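Local coordinates for GTP cyclohydrolase 1 type 2 homolog (Staphylococcus aureus subsp. aureus, PDB 3LNL), which is of unknown function but binds zinc at a dinuclear centre and assembles into a capped toroidal hexamer of the NIF3 family, at residues H16-S21 with I99-N104; D106-G111 with S238-G243. The protein carries 2 engineered substitutions. All blocks are in the same frame, centred on the assembly; numbering follows the deposited sequence.

Interaction 1 of 2, residues H16-S21 with I99-N104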
loop_
_atom_site.group_PDB
_atom_site.type_symbol
_atom_site.label_atom_id
_atom_site.label_comp_id
_atom_site.label_asym_id
_atom_site.label_seq_id
_atom_site.Cartn_x
_atom_site.Cartn_y
_atom_site.Cartn_z
ATOM N N HIS B 16 22.926 -27.726 1.205
ATOM C CA HIS B 16 23.224 -28.427 -0.034
ATOM C C HIS B 16 21.997 -29.236 -0.485
ATOM O O HIS B 16 21.590 -29.155 -1.626
ATOM C CB HIS B 16 24.459 -29.315 0.143
ATOM C CG HIS B 16 24.800 -30.115 -1.067
ATOM N ND1 HIS B 16 25.401 -29.564 -2.171
ATOM C CD2 HIS B 16 24.561 -31.412 -1.374
ATOM C CE1 HIS B 16 25.534 -30.489 -3.105
ATOM N NE2 HIS B 16 25.015 -31.616 -2.653
ATOM N N HIS B 17 21.395 -29.993 0.431
ATOM C CA HIS B 17 20.322 -30.884 0.061
ATOM C C HIS B 17 18.943 -30.249 0.085
ATOM O O HIS B 17 18.068 -30.690 -0.662
ATOM C CB HIS B 17 20.355 -32.139 0.940
ATOM C CG HIS B 17 21.567 -32.997 0.741
ATOM N ND1 HIS B 17 21.720 -33.845 -0.340
ATOM C CD2 HIS B 17 22.676 -33.164 1.508
ATOM C CE1 HIS B 17 22.880 -34.482 -0.235
ATOM N NE2 HIS B 17 23.481 -34.081 0.874
ATOM N N VAL B 18 18.732 -29.222 0.915
ATOM C CA VAL B 18 17.408 -28.603 1.085
ATOM C C VAL B 18 17.614 -27.094 1.173
ATOM O O VAL B 18 17.587 -26.492 2.270
ATOM C CB VAL B 18 16.677 -29.112 2.363
ATOM C CG1 VAL B 18 15.234 -28.546 2.471
ATOM C CG2 VAL B 18 16.663 -30.671 2.462
ATOM N N PRO B 19 17.920 -26.482 0.028
ATOM C CA PRO B 19 18.509 -25.141 0.065
ATOM C C PRO B 19 17.639 -24.128 0.794
ATOM O O PRO B 19 16.453 -23.991 0.470
ATOM C CB PRO B 19 18.625 -24.749 -1.400
ATOM C CG PRO B 19 18.506 -26.001 -2.175
ATOM C CD PRO B 19 18.002 -27.104 -1.305
ATOM N N PHE B 20 18.252 -23.380 1.714
ATOM C CA PHE B 20 17.485 -22.424 2.502
ATOM C C PHE B 20 16.865 -21.335 1.624
ATOM O O PHE B 20 15.815 -20.789 1.968
ATOM C CB PHE B 20 18.343 -21.861 3.610
ATOM C CG PHE B 20 18.585 -22.859 4.695
ATOM C CD1 PHE B 20 19.740 -23.608 4.723
ATOM C CD2 PHE B 20 17.592 -23.129 5.629
ATOM C CE1 PHE B 20 19.949 -24.562 5.704
ATOM C CE2 PHE B 20 17.779 -24.090 6.614
ATOM C CZ PHE B 20 18.960 -24.803 6.664
ATOM N N SER B 21 17.482 -21.079 0.468
ATOM C CA SER B 21 16.998 -20.089 -0.473
ATOM C C SER B 21 15.640 -20.470 -1.117
ATOM O O SER B 21 14.962 -19.619 -1.672
ATOM C CB SER B 21 18.068 -19.880 -1.577
ATOM O OG SER B 21 18.126 -20.988 -2.501
ATOM N N ILE B 99 17.810 -25.253 14.620
ATOM C CA ILE B 99 17.739 -24.911 13.198
ATOM C C ILE B 99 16.318 -25.199 12.699
ATOM O O ILE B 99 15.731 -26.214 13.056
ATOM C CB ILE B 99 18.735 -25.822 12.392
ATOM C CG1 ILE B 99 20.189 -25.523 12.826
ATOM C CG2 ILE B 99 18.484 -25.737 10.844
ATOM C CD1 ILE B 99 21.232 -26.701 12.445
ATOM N N ALA B 100 15.767 -24.289 11.902
ATOM C CA ALA B 100 14.475 -24.471 11.325
ATOM C C ALA B 100 14.637 -24.755 9.831
ATOM O O ALA B 100 15.245 -23.962 9.075
ATOM C CB ALA B 100 13.585 -23.197 11.483
ATOM N N MET B 101 14.083 -25.877 9.412
ATOM C CA MET B 101 13.974 -26.218 7.992
ATOM C C MET B 101 12.499 -26.204 7.690
ATOM O O MET B 101 11.815 -27.261 7.784
ATOM C CB MET B 101 14.633 -27.592 7.734
ATOM C CG MET B 101 16.187 -27.563 7.906
ATOM S SD MET B 101 16.827 -29.218 7.623
ATOM C CE MET B 101 16.876 -29.232 5.805
ATOM N N HIS B 102 11.997 -24.998 7.346
ATOM C CA HIS B 102 10.576 -24.790 7.243
ATOM C C HIS B 102 10.095 -24.893 5.803
ATOM O O HIS B 102 10.116 -25.998 5.256
ATOM C CB HIS B 102 10.130 -23.508 7.922
ATOM C CG HIS B 102 8.654 -23.423 8.086
ATOM N ND1 HIS B 102 7.958 -22.230 8.004
ATOM C CD2 HIS B 102 7.729 -24.398 8.273
ATOM C CE1 HIS B 102 6.661 -22.479 8.165
ATOM N NE2 HIS B 102 6.493 -23.784 8.314
ATOM N N THR B 103 9.738 -23.782 5.145
ATOM C CA THR B 103 9.151 -23.921 3.822
ATOM C C THR B 103 10.165 -24.474 2.792
ATOM O O THR B 103 9.733 -25.080 1.846
ATOM C CB THR B 103 8.440 -22.659 3.308
ATOM O OG1 THR B 103 9.358 -21.567 3.243
ATOM C CG2 THR B 103 7.211 -22.298 4.203
ATOM N N ASN B 104 11.489 -24.321 2.982
ATOM C CA ASN B 104 12.443 -25.102 2.161
ATOM C C ASN B 104 12.197 -26.615 2.169
ATOM O O ASN B 104 12.329 -27.291 1.146
ATOM C CB ASN B 104 13.944 -24.744 2.403
ATOM C CG ASN B 104 14.355 -24.831 3.856
ATOM O OD1 ASN B 104 13.578 -24.481 4.771
ATOM N ND2 ASN B 104 15.584 -25.341 4.092
#
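Asn-104 reaches across to the turn that follows helix 7-17 and donates ND2 to the carbonyl O of Val-18, at 2.9 Å and an N-H...O angle of 161°. The acceptor lies almost in the plane of the amide, but the amide nitrogen stands well above the plane of the Val-18 carbonyl and so does not meet a lone pair. The first torsion of Asn-104 (chi1 54°) tucks CG between its own backbone N and carbonyl carbon, which turns ND2 onto this oxygen, while CB rests 3.3 Å from the carbonyl O of Pro-19. The same nitrogen also comes within 3.4 Å of Phe-20 CD2, the amide and ring planes meeting obliquely. At its rim, and near its plane, the Phe-20 ring has the carbonyl O of Ala-100, 3.5 Å from CE2.

Met-101 serves two partners. Its CG lies 4.0 Å from Phe-20 CE2, and rotation about the CG-SD bond (chi3 81°) bends the chain, carrying CE to the branch point of Val-18; there CE is 3.4 Å from Val-18 CB, tighter than usual for two carbons. The two branches of Val-18 divide the work: CG2 shares the methyl of Met-101, and CG1 packs on Asn-104. Ile-99 adds only its CG2, 4.3 Å from Phe-20 CZ.

The contact is buried. Phe-20 and Ile-99 both also lie on Met-11 of helix 7-17, and Ile-99 and Ala-100 touch strand 30-32, the antiparallel neighbour of strand 97-100. On the other flank Met-101 packs on Ile-66 of strand 64-67, so the turn after helix 7-17 is joined to the C-terminal end of strand 97-100 and the start of helix 103-106.

Interaction 2 of 2, residues D106-G111 with S238-G243. Unlike the reference sequence in segment 106-111: His-110 (reference Tyr). With ZN (zinc ion), chain G.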
loop_
_atom_site.group_PDB
_atom_site.type_symbol
_atom_site.label_atom_id
_atom_site.label_comp_id
_atom_site.label_asym_id
_atom_site.label_seq_id
_atom_site.Cartn_x
_atom_site.Cartn_y
_atom_site.Cartn_z
ATOM N N ASP B 106 9.111 -27.905 2.873
ATOM C CA ASP B 106 7.777 -28.053 2.247
ATOM C C ASP B 106 7.858 -28.168 0.733
ATOM O O ASP B 106 7.001 -28.814 0.123
ATOM C CB ASP B 106 6.815 -26.902 2.622
ATOM C CG ASP B 106 6.320 -27.012 4.063
ATOM O OD1 ASP B 106 5.883 -28.150 4.405
ATOM O OD2 ASP B 106 6.363 -25.989 4.825
ATOM N N VAL B 107 8.877 -27.549 0.131
ATOM C CA VAL B 107 8.980 -27.486 -1.316
ATOM C C VAL B 107 10.057 -28.396 -1.911
ATOM O O VAL B 107 10.237 -28.473 -3.130
ATOM C CB VAL B 107 9.216 -26.057 -1.810
ATOM C CG1 VAL B 107 8.101 -25.083 -1.281
ATOM C CG2 VAL B 107 10.683 -25.583 -1.501
ATOM N N ASN B 108 10.730 -29.150 -1.064
ATOM C CA ASN B 108 11.817 -30.005 -1.514
ATOM C C ASN B 108 11.295 -31.302 -2.159
ATOM O O ASN B 108 10.358 -31.925 -1.619
ATOM C CB ASN B 108 12.661 -30.366 -0.316
ATOM C CG ASN B 108 13.967 -30.969 -0.717
ATOM O OD1 ASN B 108 14.091 -32.202 -0.804
ATOM N ND2 ASN B 108 14.953 -30.095 -1.010
ATOM N N PRO B 109 11.925 -31.747 -3.265
ATOM C CA PRO B 109 11.503 -33.027 -3.868
ATOM C C PRO B 109 11.516 -34.211 -2.920
ATOM O O PRO B 109 10.810 -35.178 -3.171
ATOM C CB PRO B 109 12.530 -33.276 -4.981
ATOM C CG PRO B 109 13.254 -31.943 -5.219
ATOM C CD PRO B 109 13.153 -31.201 -3.895
ATOM N N HIS B 110 12.272 -34.138 -1.820
ATOM C CA HIS B 110 12.244 -35.207 -0.811
ATOM C C HIS B 110 11.635 -34.761 0.498
ATOM O O HIS B 110 11.784 -35.422 1.520
ATOM C CB HIS B 110 13.657 -35.740 -0.586
ATOM C CG HIS B 110 14.302 -36.187 -1.847
ATOM N ND1 HIS B 110 13.948 -37.357 -2.481
ATOM C CD2 HIS B 110 15.236 -35.592 -2.632
ATOM C CE1 HIS B 110 14.658 -37.482 -3.599
ATOM N NE2 HIS B 110 15.445 -36.421 -3.710
ATOM N N GLY B 111 10.953 -33.622 0.449
ATOM C CA GLY B 111 10.434 -32.928 1.647
ATOM C C GLY B 111 9.075 -33.383 2.167
ATOM O O GLY B 111 8.706 -34.506 1.940
ATOM N N SER B 238 11.753 -24.983 -11.850
ATOM C CA SER B 238 12.573 -25.496 -10.786
ATOM C C SER B 238 12.149 -26.929 -10.482
ATOM O O SER B 238 11.030 -27.325 -10.770
ATOM C CB SER B 238 12.301 -24.679 -9.504
ATOM O OG SER B 238 13.112 -25.158 -8.474
ATOM N N LEU B 239 13.015 -27.640 -9.787
ATOM C CA LEU B 239 12.667 -28.911 -9.196
ATOM C C LEU B 239 11.895 -28.759 -7.877
ATOM O O LEU B 239 11.342 -29.737 -7.393
ATOM C CB LEU B 239 13.932 -29.771 -9.005
ATOM C CG LEU B 239 14.617 -30.176 -10.324
ATOM C CD1 LEU B 239 15.830 -31.005 -10.017
ATOM C CD2 LEU B 239 13.703 -30.933 -11.281
ATOM N N TYR B 240 11.915 -27.546 -7.316
ATOM C CA TYR B 240 11.275 -27.206 -6.052
ATOM C C TYR B 240 9.865 -26.678 -6.309
ATOM O O TYR B 240 9.621 -25.939 -7.250
ATOM C CB TYR B 240 12.142 -26.190 -5.237
ATOM C CG TYR B 240 13.580 -26.695 -5.046
ATOM C CD1 TYR B 240 14.615 -26.347 -5.946
ATOM C CD2 TYR B 240 13.888 -27.560 -4.009
ATOM C CE1 TYR B 240 15.918 -26.859 -5.790
ATOM C CE2 TYR B 240 15.141 -28.082 -3.869
ATOM C CZ TYR B 240 16.158 -27.735 -4.764
ATOM O OH TYR B 240 17.395 -28.283 -4.550
ATOM N N GLY B 241 8.924 -27.071 -5.454
ATOM C CA GLY B 241 7.566 -26.565 -5.539
ATOM C C GLY B 241 6.751 -27.034 -4.361
ATOM O O GLY B 241 7.043 -28.087 -3.780
ATOM N N LEU B 242 5.731 -26.244 -4.004
ATOM C CA LEU B 242 4.817 -26.534 -2.901
ATOM C C LEU B 242 3.695 -27.521 -3.273
ATOM O O LEU B 242 2.732 -27.175 -3.987
ATOM C CB LEU B 242 4.222 -25.241 -2.327
ATOM C CG LEU B 242 3.335 -25.494 -1.113
ATOM C CD1 LEU B 242 4.207 -25.934 0.097
ATOM C CD2 LEU B 242 2.499 -24.275 -0.777
ATOM N N GLY B 243 3.868 -28.742 -2.787
ATOM C CA GLY B 243 2.927 -29.814 -2.957
ATOM C C GLY B 243 3.480 -30.888 -3.870
ATOM O O GLY B 243 4.481 -30.700 -4.562
HETATM ZN ZN ZN G . 5.113 -27.288 6.277
HETATM O O HOH W 1 6.379 -30.291 -1.987
HETATM O O HOH W 2 17.147 -30.687 -3.331
HETATM O O HOH W 3 4.737 -25.737 7.623
HETATM O O HOH W 4 3.208 -26.463 5.570
#
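Val-107 and Gly-241 hold the two backbones together through one direct hydrogen bond, Gly-241 N to Val-107 O at 3.0 Å, with the donor in the carbonyl plane on a lone pair. Two CA-H...O contacts flank it: Tyr-240 CA approaches that same oxygen, and Val-107 CA lies 3.2 Å from Gly-241 O.

Water extends the link on both sides. One molecule bridges Asp-106 O and Gly-241 O, placed to donate to either although the acceptors around it outnumber its protons, and accepts from Gly-243 N; another accepts from Asn-108 ND2 and lies 2.7 Å from Tyr-240 OH. The Asn-108 amide runs alongside the tyrosine, its plane 52° from the ring, with ND2 at the ring edge. Its CG stands anti to the backbone N (chi1 -167°), and OD1 accepts at 2.8 Å from the backbone N of His-110, a residue that differs from the reference sequence; this Asx turn pins the amide.

Among the apolar contacts, Val-107 spreads its methyls, CG1 to Leu-242 CB (4.0 Å) and CG2 to Tyr-240 CB. Pro-109 sets CD obliquely against the Tyr-240 ring, 3.7 Å from CE2, and CG near the Leu-239 carbonyl. Leu-242 CD1 packs 3.8 Å from Asp-106 CB, behind the carboxylate.

Both oxygens of Asp-106 grip a zinc ion, OD1 at 2.2 Å, and two waters, His-68 and Glu-333 complete its shell. The arrangement belongs to the dinuclear metal site of the NIF3 fold: a ligand-bearing loop, with a type I turn from Asn-108 to Gly-111, is backed by the weakly bonded start of strand 240-253.

In the fold
Interactions 1 and 2 follow in series along the chain, with centres about 11 Å apart and both near the middle of the subunit. Helix 103-106 joins them: interaction 1 takes in its start and interaction 2 its end, where the zinc ligand Asp-106 sits. They also touch directly, through a probable hydrogen bond from Asn-108 ND2 to His-17 O and packing of Pro-19 on the Tyr-240 hydroxyl. The first belongs with the five-stranded sheet holding strands 97-100 and 64-67; the second brings in strand 240-253, which follows the PII-like insertion. Together they connect the N-terminal NIF3 part, through a metal-bearing loop, to the chain returning from the lid domain.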